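Local coordinates for protein SAM-dependent O-methyltransferase (Thermotoga maritima, PDB 1O54) that probably methylates N1 of adenosine 58 in tRNA, using S-adenosyl-L-methionine as methyl donor and working as a homotetramer built from two dimers, at residues T119-G124 with A142-E147. Residues are numbered along the deposited sequence; the frame is centred on the assembly and turned at random.
Sequences TGVGSG and AYEKRE
The glycine-rich loop of a class I methyltransferase, running from strand 115-119 to helix 125-134, meets the acidic residue just beyond the neighbouring parallel strand 139-143: Val-121 and Gly-122 both give their backbone N-H to the carboxylate of Glu-144. Val-121 N lies 2.9 Å from Glu-144 OE1 and approaches from above the carboxylate plane, whereas Gly-122 N, 3.0 Å from the same Glu-144 OE1, comes in on the anti side with a nearly straight bond (174° at the hydrogen). With CG anti to its backbone N (chi1 179°) and a bend at chi2, Glu-144 turns its carboxylate toward the loop. Arg-146 grips the carboxylate side-on, one nitrogen to each oxygen: Arg-146 NE lies 2.8 Å from Glu-144 OE2, Arg-146 NH2 bonds to Glu-144 OE1, and the backbone N of Arg-146 adds a bond to the anti lone pair of OE2. Five donors thus fix the rotation of the carboxylate and would be expected to favour its charged form. Replacing Glu-144 by an alanine would probably leave the N-H groups of Val-121 and Gly-122 without their shared acceptor and the Arg-146 guanidinium, which also makes a cation-pi contact with Phe-149, without its charge mate. At the strand end, Thr-119 OG1 donates to Tyr-143 O at 2.8 Å, rising 39° out of the carbonyl plane, and Gly-120 CA makes a CH...O contact with that same oxygen. Val-121 CG2 packs 3.6 Å from Ala-142 CB, an apolar patch that Cys-127 of helix 125-134 extends. Gly-120 follows a cis peptide bond, and the positive phi of Gly-122 suits a residue lacking a side chain. A glycine-rich loop beside an acid ending the adjacent parallel strand characterises the Rossmann-like S-adenosyl-L-methionine site, where that acid usually binds the ribose hydroxyls, consistent with Glu-144's predicted role.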
ATOM      1  N   THR A 119      14.210  25.136   5.595  1.00 24.01           N
ATOM      2  CA  THR A 119      13.697  25.694   6.840  1.00 24.41           C
ATOM      3  C   THR A 119      12.405  24.996   7.269  1.00 25.13           C
ATOM      4  O   THR A 119      11.612  24.702   6.407  1.00 25.14           O
ATOM      5  CB  THR A 119      13.454  27.195   6.666  1.00 25.33           C
ATOM      6  OG1 THR A 119      13.193  27.814   7.947  1.00 26.11           O
ATOM      7  CG2 THR A 119      12.253  27.533   5.787  1.00 26.31           C
ATOM      8  N   GLY A 120      12.184  24.725   8.556  1.00 25.80           N
ATOM      9  CA  GLY A 120      13.160  24.744   9.616  1.00 25.46           C
ATOM     10  C   GLY A 120      14.148  23.621   9.437  1.00 25.85           C
ATOM     11  O   GLY A 120      14.122  22.918   8.430  1.00 26.79           O
ATOM     12  N   VAL A 121      15.019  23.443  10.418  1.00 25.26           N
ATOM     13  CA  VAL A 121      16.111  22.511  10.301  1.00 25.91           C
ATOM     14  C   VAL A 121      16.014  21.357  11.287  1.00 25.79           C
ATOM     15  O   VAL A 121      16.368  20.223  10.968  1.00 25.50           O
ATOM     16  CB  VAL A 121      17.440  23.259  10.474  1.00 25.81           C
ATOM     17  CG1 VAL A 121      18.600  22.343  10.219  1.00 26.19           C
ATOM     18  CG2 VAL A 121      17.480  24.424   9.505  1.00 27.71           C
ATOM     19  N   GLY A 122      15.605  21.640  12.512  1.00 25.09           N
ATOM     20  CA  GLY A 122      15.490  20.562  13.496  1.00 25.93           C
ATOM     21  C   GLY A 122      16.830  19.947  13.815  1.00 25.64           C
ATOM     22  O   GLY A 122      17.817  20.647  14.043  1.00 26.35           O
ATOM     23  N   SER A 123      16.874  18.619  13.781  1.00 26.26           N
ATOM     24  CA  SER A 123      18.097  17.852  13.997  1.00 26.86           C
ATOM     25  C   SER A 123      19.094  17.937  12.834  1.00 25.87           C
ATOM     26  O   SER A 123      20.239  17.542  12.958  1.00 26.92           O
ATOM     27  CB  SER A 123      17.726  16.383  14.176  1.00 27.74           C
ATOM     28  OG  SER A 123      17.400  15.827  12.897  1.00 30.41           O
ATOM     29  N   GLY A 124      18.653  18.455  11.690  1.00 26.20           N
ATOM     30  CA  GLY A 124      19.500  18.523  10.518  1.00 25.89           C
ATOM     31  C   GLY A 124      19.443  17.312   9.625  1.00 26.68           C
ATOM     32  O   GLY A 124      20.245  17.220   8.677  1.00 25.75           O
ATOM     33  N   ALA A 142      20.246  27.298   5.691  1.00 20.26           N
ATOM     34  CA  ALA A 142      19.359  26.621   6.629  1.00 20.43           C
ATOM     35  C   ALA A 142      18.872  27.567   7.709  1.00 21.23           C
ATOM     36  O   ALA A 142      19.637  27.944   8.616  1.00 22.61           O
ATOM     37  CB  ALA A 142      20.096  25.415   7.233  1.00 21.74           C
ATOM     38  N   TYR A 143      17.603  27.951   7.610  1.00 20.82           N
ATOM     39  CA  TYR A 143      17.034  28.914   8.524  1.00 20.72           C
ATOM     40  C   TYR A 143      16.383  28.185   9.695  1.00 22.03           C
ATOM     41  O   TYR A 143      15.482  27.364   9.505  1.00 21.08           O
ATOM     42  CB  TYR A 143      16.016  29.765   7.807  1.00 20.58           C
ATOM     43  CG  TYR A 143      16.600  30.772   6.853  1.00 20.84           C
ATOM     44  CD1 TYR A 143      17.143  30.394   5.644  1.00 22.60           C
ATOM     45  CD2 TYR A 143      16.522  32.136   7.133  1.00 20.59           C
ATOM     46  CE1 TYR A 143      17.652  31.353   4.753  1.00 24.96           C
ATOM     47  CE2 TYR A 143      17.030  33.088   6.268  1.00 22.10           C
ATOM     48  CZ  TYR A 143      17.594  32.694   5.089  1.00 23.31           C
ATOM     49  OH  TYR A 143      18.090  33.652   4.230  1.00 25.81           O
ATOM     50  N   GLU A 144      16.843  28.494  10.887  1.00 22.56           N
ATOM     51  CA  GLU A 144      16.329  27.885  12.100  1.00 23.72           C
ATOM     52  C   GLU A 144      16.385  28.874  13.215  1.00 25.51           C
ATOM     53  O   GLU A 144      17.440  29.065  13.802  1.00 26.29           O
ATOM     54  CB  GLU A 144      17.151  26.677  12.469  1.00 23.44           C
ATOM     55  CG  GLU A 144      16.724  25.980  13.745  1.00 24.61           C
ATOM     56  CD  GLU A 144      15.292  25.548  13.700  1.00 24.93           C
ATOM     57  OE1 GLU A 144      14.992  24.487  13.078  1.00 25.79           O
ATOM     58  OE2 GLU A 144      14.452  26.289  14.261  1.00 26.53           O
ATOM     59  N   LYS A 145      15.248  29.477  13.490  1.00 26.16           N
ATOM     60  CA  LYS A 145      15.127  30.487  14.548  1.00 28.28           C
ATOM     61  C   LYS A 145      15.242  29.901  15.965  1.00 27.97           C
ATOM     62  O   LYS A 145      15.477  30.638  16.921  1.00 28.86           O
ATOM     63  CB  LYS A 145      13.784  31.227  14.410  1.00 29.16           C
ATOM     64  CG  LYS A 145      12.551  30.337  14.587  1.00 31.92           C
ATOM     65  CD  LYS A 145      11.258  31.127  14.425  1.00 37.74           C
ATOM     66  CE  LYS A 145      10.070  30.193  14.346  1.00 39.15           C
ATOM     67  NZ  LYS A 145       8.764  30.934  14.307  1.00 41.46           N
ATOM     68  N   ARG A 146      15.044  28.595  16.113  1.00 26.96           N
ATOM     69  CA  ARG A 146      15.177  27.946  17.425  1.00 27.35           C
ATOM     70  C   ARG A 146      16.641  27.644  17.716  1.00 27.69           C
ATOM     71  O   ARG A 146      17.213  26.724  17.159  1.00 27.64           O
ATOM     72  CB  ARG A 146      14.342  26.672  17.497  1.00 28.25           C
ATOM     73  CG  ARG A 146      12.858  26.869  17.270  1.00 28.93           C
ATOM     74  CD  ARG A 146      12.126  25.553  17.036  1.00 32.04           C
ATOM     75  NE  ARG A 146      12.600  24.887  15.810  1.00 32.82           N
ATOM     76  CZ  ARG A 146      12.323  23.628  15.488  1.00 37.06           C
ATOM     77  NH1 ARG A 146      11.546  22.882  16.265  1.00 37.61           N
ATOM     78  NH2 ARG A 146      12.796  23.120  14.360  1.00 36.74           N
ATOM     79  N   GLU A 147      17.250  28.445  18.586  1.00 27.28           N
ATOM     80  CA  GLU A 147      18.682  28.311  18.883  1.00 28.04           C
ATOM     81  C   GLU A 147      19.083  26.891  19.257  1.00 27.44           C
ATOM     82  O   GLU A 147      20.140  26.399  18.840  1.00 26.83           O
ATOM     83  CB  GLU A 147      19.102  29.282  20.020  1.00 28.15           C
ATOM     84  CG  GLU A 147      20.540  29.079  20.476  1.00 31.06           C
ATOM     85  CD  GLU A 147      21.016  30.132  21.472  1.00 35.04           C
ATOM     86  OE1 GLU A 147      20.175  30.920  21.949  1.00 35.67           O
ATOM     87  OE2 GLU A 147      22.237  30.157  21.769  1.00 37.87           O
TER